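Local atomic coordinates of EDD domain protein, DegV family (Ruminococcus gnavus, PDB entry 3JR7), a protein that is of uncharacterised function but, as a member of the DegV family, probably binds a lipid such as a fatty acid. Residues S81-H93 with S109-Y122. Residues are numbered along the deposited sequence; the frame is centred on the assembly and turned at random.
Sequences SCPSPERYMESYH and SGSYNSAVLGKNLY
Y88 OH donates to S111 OG at 2.6 Å, the serine oxygen lying in the plane of the ring, and D27 also bonds that oxygen. S114, its OG swung anti to the backbone N (chi1 -176°), donates to P83 O at 2.7 Å from above the carbonyl plane, gripping the turn that leads into helix 85-92. Y92 OH reaches A115 O at 2.7 Å; this carbonyl also accepts from K119 N, the two donors coming from opposite faces of its plane. A115 CB sits squarely over the Y88 ring, 3.7 Å from its centroid, a CH-pi contact. Replacing Y88 by an alanine would probably leave S111 without this donor and open a gap over A115. The helix axes pass 7.4 Å apart, crossing at -58°; a side chain on G118 would run into P85 O and Y88 CB. P85 is a knob among S114, L117, G118 and L121; selenomethionine M89 crosses L121 at about a right angle, SE 3.8 Å from CB. Helix 85-92 packs on strands 22-27 and 98-103, helix 111-126 on 98-103 and 130-135, parallel neighbours in the DegV alpha/beta fold; S81, C82 and S109 line a pocket where S109 OG hydrogen-bonds a polyether, probably from the crystallisation liquor, consistent with a ligand site.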
ATOM      1  N   SER A  81      11.818   1.054  -8.969  1.00 24.84           N
ATOM      2  CA  SER A  81      12.895   0.451  -8.178  1.00 26.34           C
ATOM      3  C   SER A  81      12.629   0.658  -6.703  1.00 25.97           C
ATOM      4  O   SER A  81      12.174   1.719  -6.311  1.00 26.08           O
ATOM      5  CB  SER A  81      14.281   1.051  -8.542  1.00 26.22           C
ATOM      6  OG  SER A  81      14.247   2.463  -8.546  1.00 27.16           O
ATOM      7  N   CYS A  82      12.968  -0.335  -5.888  1.00 25.82           N
ATOM      8  CA  CYS A  82      12.757  -0.217  -4.439  1.00 26.01           C
ATOM      9  C   CYS A  82      13.827   0.716  -3.824  1.00 26.01           C
ATOM     10  O   CYS A  82      14.814   1.043  -4.466  1.00 27.12           O
ATOM     11  CB  CYS A  82      12.774  -1.608  -3.814  1.00 25.18           C
ATOM     12  SG  CYS A  82      14.426  -2.412  -3.920  1.00 29.15           S
ATOM     13  N   PRO A  83      13.624   1.194  -2.593  1.00 25.84           N
ATOM     14  CA  PRO A  83      14.674   2.017  -1.983  1.00 25.88           C
ATOM     15  C   PRO A  83      15.879   1.163  -1.671  1.00 25.85           C
ATOM     16  O   PRO A  83      15.725  -0.055  -1.560  1.00 24.76           O
ATOM     17  CB  PRO A  83      14.038   2.461  -0.661  1.00 25.94           C
ATOM     18  CG  PRO A  83      12.589   2.222  -0.830  1.00 25.41           C
ATOM     19  CD  PRO A  83      12.490   1.011  -1.678  1.00 25.55           C
ATOM     20  N   SER A  84      17.050   1.783  -1.542  1.00 25.83           N
ATOM     21  CA  SER A  84      18.265   1.063  -1.258  1.00 25.77           C
ATOM     22  C   SER A  84      18.388   0.781   0.235  1.00 25.61           C
ATOM     23  O   SER A  84      17.839   1.495   1.060  1.00 25.19           O
ATOM     24  CB  SER A  84      19.471   1.891  -1.682  1.00 25.98           C
ATOM     25  OG  SER A  84      19.609   2.970  -0.801  1.00 23.92           O
ATOM     26  N   PRO A  85      19.192  -0.221   0.589  1.00 25.78           N
ATOM     27  CA  PRO A  85      19.382  -0.501   2.013  1.00 25.48           C
ATOM     28  C   PRO A  85      19.975   0.697   2.736  1.00 25.84           C
ATOM     29  O   PRO A  85      19.676   0.912   3.909  1.00 24.25           O
ATOM     30  CB  PRO A  85      20.350  -1.676   2.016  1.00 24.73           C
ATOM     31  CG  PRO A  85      20.035  -2.377   0.680  1.00 25.31           C
ATOM     32  CD  PRO A  85      19.737  -1.281  -0.269  1.00 25.99           C
ATOM     33  N   GLU A  86      20.780   1.489   2.030  1.00 26.68           N
ATOM     34  CA  GLU A  86      21.470   2.594   2.658  1.00 27.59           C
ATOM     35  C   GLU A  86      20.498   3.689   3.013  1.00 26.69           C
ATOM     36  O   GLU A  86      20.636   4.303   4.060  1.00 25.72           O
ATOM     37  CB  GLU A  86      22.570   3.135   1.741  1.00 29.17           C
ATOM     38  CG  GLU A  86      23.735   2.124   1.597  1.00 33.30           C
ATOM     39  CD  GLU A  86      23.413   0.906   0.678  1.00 37.80           C
ATOM     40  OE1 GLU A  86      22.525   1.018  -0.217  1.00 34.87           O
ATOM     41  OE2 GLU A  86      24.109  -0.144   0.835  1.00 41.75           O
ATOM     42  N   ARG A  87      19.514   3.932   2.145  1.00 25.95           N
ATOM     43  CA  ARG A  87      18.487   4.885   2.474  1.00 26.10           C
ATOM     44  C   ARG A  87      17.674   4.445   3.693  1.00 24.14           C
ATOM     45  O   ARG A  87      17.273   5.272   4.498  1.00 23.47           O
ATOM     46  CB  ARG A  87      17.522   5.093   1.324  1.00 27.63           C
ATOM     47  CG  ARG A  87      17.127   6.544   1.147  1.00 34.92           C
ATOM     48  CD  ARG A  87      17.828   7.143  -0.102  1.00 42.04           C
ATOM     49  NE  ARG A  87      17.807   6.109  -1.141  1.00 47.01           N
ATOM     50  CZ  ARG A  87      16.697   5.619  -1.724  1.00 46.14           C
ATOM     51  NH1 ARG A  87      15.467   6.113  -1.423  1.00 45.39           N
ATOM     52  NH2 ARG A  87      16.839   4.628  -2.620  1.00 42.03           N
ATOM     53  N   TYR A  88      17.370   3.157   3.796  1.00 23.29           N
ATOM     54  CA  TYR A  88      16.614   2.691   4.954  1.00 23.10           C
ATOM     55  C   TYR A  88      17.449   2.867   6.214  1.00 23.33           C
ATOM     56  O   TYR A  88      16.968   3.370   7.244  1.00 21.87           O
ATOM     57  CB  TYR A  88      16.195   1.250   4.771  1.00 23.48           C
ATOM     58  CG  TYR A  88      14.895   1.050   4.022  1.00 22.55           C
ATOM     59  CD1 TYR A  88      13.676   1.420   4.604  1.00 23.12           C
ATOM     60  CD2 TYR A  88      14.865   0.372   2.790  1.00 21.66           C
ATOM     61  CE1 TYR A  88      12.512   1.212   3.967  1.00 21.52           C
ATOM     62  CE2 TYR A  88      13.659   0.106   2.158  1.00 20.85           C
ATOM     63  CZ  TYR A  88      12.498   0.555   2.760  1.00 22.06           C
ATOM     64  OH  TYR A  88      11.298   0.317   2.172  1.00 23.22           O
HETATM   65  N   MSE A  89      18.725   2.473   6.118  1.00 24.15           N
HETATM   66  CA  MSE A  89      19.629   2.641   7.269  1.00 25.31           C
HETATM   67  C   MSE A  89      19.651   4.064   7.785  1.00 25.30           C
HETATM   68  O   MSE A  89      19.543   4.303   8.989  1.00 24.47           O
HETATM   69  CB  MSE A  89      21.058   2.190   6.944  1.00 25.70           C
HETATM   70  CG  MSE A  89      21.967   2.233   8.185  1.00 29.68           C
HETATM   71 SE   MSE A  89      23.858   2.106   7.729  1.00 38.70          SE
HETATM   72  CE  MSE A  89      24.122   4.020   7.363  1.00 37.13           C
ATOM     73  N   GLU A  90      19.791   5.013   6.886  1.00 26.48           N
ATOM     74  CA  GLU A  90      19.835   6.413   7.277  1.00 27.24           C
ATOM     75  C   GLU A  90      18.530   6.860   7.951  1.00 26.18           C
ATOM     76  O   GLU A  90      18.557   7.655   8.889  1.00 25.76           O
ATOM     77  CB  GLU A  90      20.153   7.298   6.059  1.00 28.91           C
ATOM     78  CG  GLU A  90      21.577   7.068   5.505  1.00 34.09           C
ATOM     79  CD  GLU A  90      21.817   7.618   4.078  1.00 41.01           C
ATOM     80  OE1 GLU A  90      20.947   8.360   3.554  1.00 44.38           O
ATOM     81  OE2 GLU A  90      22.889   7.295   3.487  1.00 45.28           O
ATOM     82  N   SER A  91      17.389   6.337   7.504  1.00 25.59           N
ATOM     83  CA  SER A  91      16.108   6.674   8.134  1.00 24.82           C
ATOM     84  C   SER A  91      15.983   6.091   9.543  1.00 23.97           C
ATOM     85  O   SER A  91      15.226   6.601  10.365  1.00 23.43           O
ATOM     86  CB  SER A  91      14.929   6.220   7.278  1.00 24.75           C
ATOM     87  OG  SER A  91      14.707   4.789   7.373  1.00 25.15           O
ATOM     88  N   TYR A  92      16.701   5.014   9.820  1.00 24.11           N
ATOM     89  CA  TYR A  92      16.654   4.400  11.152  1.00 23.94           C
ATOM     90  C   TYR A  92      17.491   5.215  12.145  1.00 25.20           C
ATOM     91  O   TYR A  92      17.233   5.257  13.347  1.00 24.31           O
ATOM     92  CB  TYR A  92      17.162   2.949  11.110  1.00 23.82           C
ATOM     93  CG  TYR A  92      16.505   2.012  10.129  1.00 22.30           C
ATOM     94  CD1 TYR A  92      15.250   2.294   9.563  1.00 22.16           C
ATOM     95  CD2 TYR A  92      17.132   0.824   9.759  1.00 21.04           C
ATOM     96  CE1 TYR A  92      14.648   1.412   8.650  1.00 19.26           C
ATOM     97  CE2 TYR A  92      16.550  -0.048   8.886  1.00 19.63           C
ATOM     98  CZ  TYR A  92      15.299   0.249   8.315  1.00 20.28           C
ATOM     99  OH  TYR A  92      14.718  -0.651   7.440  1.00 19.49           O
ATOM    100  N   HIS A  93      18.533   5.852  11.646  1.00 26.43           N
ATOM    101  CA  HIS A  93      19.461   6.591  12.517  1.00 27.05           C
ATOM    102  C   HIS A  93      18.861   7.958  12.870  1.00 26.86           C
ATOM    103  O   HIS A  93      18.841   8.891  12.038  1.00 26.71           O
ATOM    104  CB  HIS A  93      20.779   6.729  11.761  1.00 28.47           C
ATOM    105  CG  HIS A  93      21.863   7.423  12.525  1.00 31.92           C
ATOM    106  ND1 HIS A  93      22.319   6.975  13.745  1.00 33.63           N
ATOM    107  CD2 HIS A  93      22.634   8.484  12.200  1.00 33.32           C
ATOM    108  CE1 HIS A  93      23.287   7.764  14.166  1.00 32.95           C
ATOM    109  NE2 HIS A  93      23.506   8.676  13.240  1.00 36.45           N
ATOM    110  N   SER A 109       7.992  -6.799  -4.490  1.00 21.95           N
ATOM    111  CA  SER A 109       8.989  -5.722  -4.480  1.00 21.47           C
ATOM    112  C   SER A 109      10.173  -6.145  -3.604  1.00 21.92           C
ATOM    113  O   SER A 109       9.986  -6.839  -2.634  1.00 22.13           O
ATOM    114  CB  SER A 109       8.380  -4.459  -3.865  1.00 20.89           C
ATOM    115  OG  SER A 109       9.339  -3.425  -3.680  1.00 20.96           O
ATOM    116  N   GLY A 110      11.357  -5.654  -3.917  1.00 21.68           N
ATOM    117  CA  GLY A 110      12.520  -5.829  -3.045  1.00 21.20           C
ATOM    118  C   GLY A 110      12.580  -4.843  -1.868  1.00 21.19           C
ATOM    119  O   GLY A 110      13.577  -4.832  -1.103  1.00 21.25           O
ATOM    120  N   SER A 111      11.509  -4.074  -1.655  1.00 20.21           N
ATOM    121  CA  SER A 111      11.492  -3.029  -0.615  1.00 20.61           C
ATOM    122  C   SER A 111      11.679  -3.670   0.772  1.00 20.41           C
ATOM    123  O   SER A 111      12.520  -3.218   1.546  1.00 20.29           O
ATOM    124  CB  SER A 111      10.203  -2.178  -0.682  1.00 20.34           C
ATOM    125  OG  SER A 111      10.233  -1.120   0.274  1.00 19.84           O
ATOM    126  N   TYR A 112      10.906  -4.712   1.063  1.00 20.50           N
ATOM    127  CA  TYR A 112      11.035  -5.484   2.313  1.00 20.16           C
ATOM    128  C   TYR A 112      12.488  -5.953   2.543  1.00 20.63           C
ATOM    129  O   TYR A 112      13.097  -5.650   3.554  1.00 19.05           O
ATOM    130  CB  TYR A 112      10.139  -6.716   2.342  1.00 20.16           C
ATOM    131  CG  TYR A 112      10.301  -7.516   3.628  1.00 22.13           C
ATOM    132  CD1 TYR A 112       9.804  -7.032   4.846  1.00 23.86           C
ATOM    133  CD2 TYR A 112      10.935  -8.736   3.629  1.00 26.01           C
ATOM    134  CE1 TYR A 112       9.976  -7.745   6.039  1.00 24.25           C
ATOM    135  CE2 TYR A 112      11.113  -9.467   4.832  1.00 28.07           C
ATOM    136  CZ  TYR A 112      10.645  -8.958   6.014  1.00 25.62           C
ATOM    137  OH  TYR A 112      10.822  -9.678   7.176  1.00 26.02           O
ATOM    138  N   ASN A 113      13.032  -6.693   1.600  1.00 21.57           N
ATOM    139  CA  ASN A 113      14.421  -7.179   1.763  1.00 23.00           C
ATOM    140  C   ASN A 113      15.476  -6.073   1.977  1.00 22.80           C
ATOM    141  O   ASN A 113      16.450  -6.203   2.775  1.00 22.41           O
ATOM    142  CB  ASN A 113      14.771  -8.055   0.575  1.00 23.24           C
ATOM    143  CG  ASN A 113      14.113  -9.410   0.645  1.00 25.37           C
ATOM    144  OD1 ASN A 113      13.575  -9.820   1.683  1.00 28.66           O
ATOM    145  ND2 ASN A 113      14.167 -10.128  -0.460  1.00 28.19           N
ATOM    146  N   SER A 114      15.267  -4.967   1.277  1.00 22.55           N
ATOM    147  CA  SER A 114      16.098  -3.809   1.416  1.00 22.59           C
ATOM    148  C   SER A 114      16.061  -3.191   2.812  1.00 21.74           C
ATOM    149  O   SER A 114      17.115  -2.880   3.376  1.00 21.29           O
ATOM    150  CB  SER A 114      15.696  -2.804   0.387  1.00 23.66           C
ATOM    151  OG  SER A 114      16.534  -1.725   0.441  1.00 24.82           O
ATOM    152  N   ALA A 115      14.851  -3.046   3.350  1.00 20.23           N
ATOM    153  CA  ALA A 115      14.622  -2.557   4.694  1.00 19.88           C
ATOM    154  C   ALA A 115      15.311  -3.453   5.747  1.00 20.06           C
ATOM    155  O   ALA A 115      15.919  -2.948   6.685  1.00 20.19           O
ATOM    156  CB  ALA A 115      13.118  -2.463   4.985  1.00 17.16           C
ATOM    157  N   VAL A 116      15.224  -4.774   5.554  1.00 20.94           N
ATOM    158  CA  VAL A 116      15.879  -5.748   6.427  1.00 21.18           C
ATOM    159  C   VAL A 116      17.413  -5.632   6.369  1.00 21.82           C
ATOM    160  O   VAL A 116      18.108  -5.616   7.404  1.00 21.19           O
ATOM    161  CB  VAL A 116      15.377  -7.194   6.126  1.00 21.18           C
ATOM    162  CG1 VAL A 116      16.260  -8.311   6.894  1.00 21.35           C
ATOM    163  CG2 VAL A 116      13.897  -7.329   6.502  1.00 20.75           C
ATOM    164  N   LEU A 117      17.952  -5.527   5.168  1.00 22.62           N
ATOM    165  CA  LEU A 117      19.388  -5.379   4.988  1.00 23.49           C
ATOM    166  C   LEU A 117      19.824  -4.030   5.598  1.00 23.48           C
ATOM    167  O   LEU A 117      20.893  -3.924   6.211  1.00 22.57           O
ATOM    168  CB  LEU A 117      19.717  -5.478   3.476  1.00 23.73           C
ATOM    169  CG  LEU A 117      21.126  -5.717   3.044  1.00 28.54           C
ATOM    170  CD1 LEU A 117      21.658  -7.020   3.730  1.00 31.45           C
ATOM    171  CD2 LEU A 117      21.135  -5.838   1.491  1.00 30.76           C
ATOM    172  N   GLY A 118      19.002  -2.994   5.437  1.00 22.92           N
ATOM    173  CA  GLY A 118      19.283  -1.720   6.059  1.00 23.09           C
ATOM    174  C   GLY A 118      19.440  -1.830   7.575  1.00 23.43           C
ATOM    175  O   GLY A 118      20.266  -1.137   8.182  1.00 21.96           O
ATOM    176  N   LYS A 119      18.637  -2.688   8.185  1.00 23.65           N
ATOM    177  CA  LYS A 119      18.754  -2.946   9.616  1.00 25.29           C
ATOM    178  C   LYS A 119      20.087  -3.660   9.946  1.00 25.88           C
ATOM    179  O   LYS A 119      20.755  -3.342  10.944  1.00 26.12           O
ATOM    180  CB  LYS A 119      17.541  -3.752  10.114  1.00 25.31           C
ATOM    181  CG  LYS A 119      17.698  -4.245  11.508  1.00 26.01           C
ATOM    182  CD  LYS A 119      16.498  -5.031  11.961  1.00 29.15           C
ATOM    183  CE  LYS A 119      16.760  -5.571  13.375  1.00 31.36           C
ATOM    184  NZ  LYS A 119      15.558  -6.087  14.035  1.00 32.94           N
ATOM    185  N   ASN A 120      20.509  -4.583   9.084  1.00 26.82           N
ATOM    186  CA  ASN A 120      21.792  -5.266   9.306  1.00 27.82           C
ATOM    187  C   ASN A 120      22.948  -4.268   9.233  1.00 27.26           C
ATOM    188  O   ASN A 120      23.827  -4.255  10.103  1.00 27.16           O
ATOM    189  CB  ASN A 120      21.942  -6.428   8.334  1.00 28.91           C
ATOM    190  CG  ASN A 120      20.934  -7.528   8.625  1.00 32.97           C
ATOM    191  OD1 ASN A 120      20.463  -7.645   9.742  1.00 39.34           O
ATOM    192  ND2 ASN A 120      20.565  -8.294   7.630  1.00 38.05           N
ATOM    193  N   LEU A 121      22.907  -3.391   8.238  1.00 26.16           N
ATOM    194  CA  LEU A 121      23.916  -2.352   8.077  1.00 25.72           C
ATOM    195  C   LEU A 121      23.884  -1.420   9.282  1.00 25.54           C
ATOM    196  O   LEU A 121      24.942  -1.069   9.840  1.00 25.90           O
ATOM    197  CB  LEU A 121      23.699  -1.569   6.768  1.00 25.27           C
ATOM    198  CG  LEU A 121      23.828  -2.398   5.473  1.00 26.13           C
ATOM    199  CD1 LEU A 121      23.505  -1.493   4.266  1.00 26.08           C
ATOM    200  CD2 LEU A 121      25.242  -3.053   5.383  1.00 24.52           C
ATOM    201  N   TYR A 122      22.687  -1.011   9.693  1.00 24.45           N
ATOM    202  CA  TYR A 122      22.557  -0.156  10.912  1.00 25.38           C
ATOM    203  C   TYR A 122      23.318  -0.739  12.095  1.00 25.75           C
ATOM    204  O   TYR A 122      24.047  -0.032  12.804  1.00 25.80           O
ATOM    205  CB  TYR A 122      21.070   0.073  11.330  1.00 25.44           C
ATOM    206  CG  TYR A 122      20.978   1.009  12.498  1.00 24.51           C
ATOM    207  CD1 TYR A 122      20.896   2.378  12.309  1.00 26.24           C
ATOM    208  CD2 TYR A 122      21.081   0.538  13.782  1.00 24.10           C
ATOM    209  CE1 TYR A 122      20.889   3.249  13.390  1.00 26.28           C
ATOM    210  CE2 TYR A 122      21.074   1.420  14.880  1.00 24.81           C
ATOM    211  CZ  TYR A 122      20.985   2.751  14.658  1.00 25.69           C
ATOM    212  OH  TYR A 122      21.019   3.604  15.725  1.00 30.11           O
TER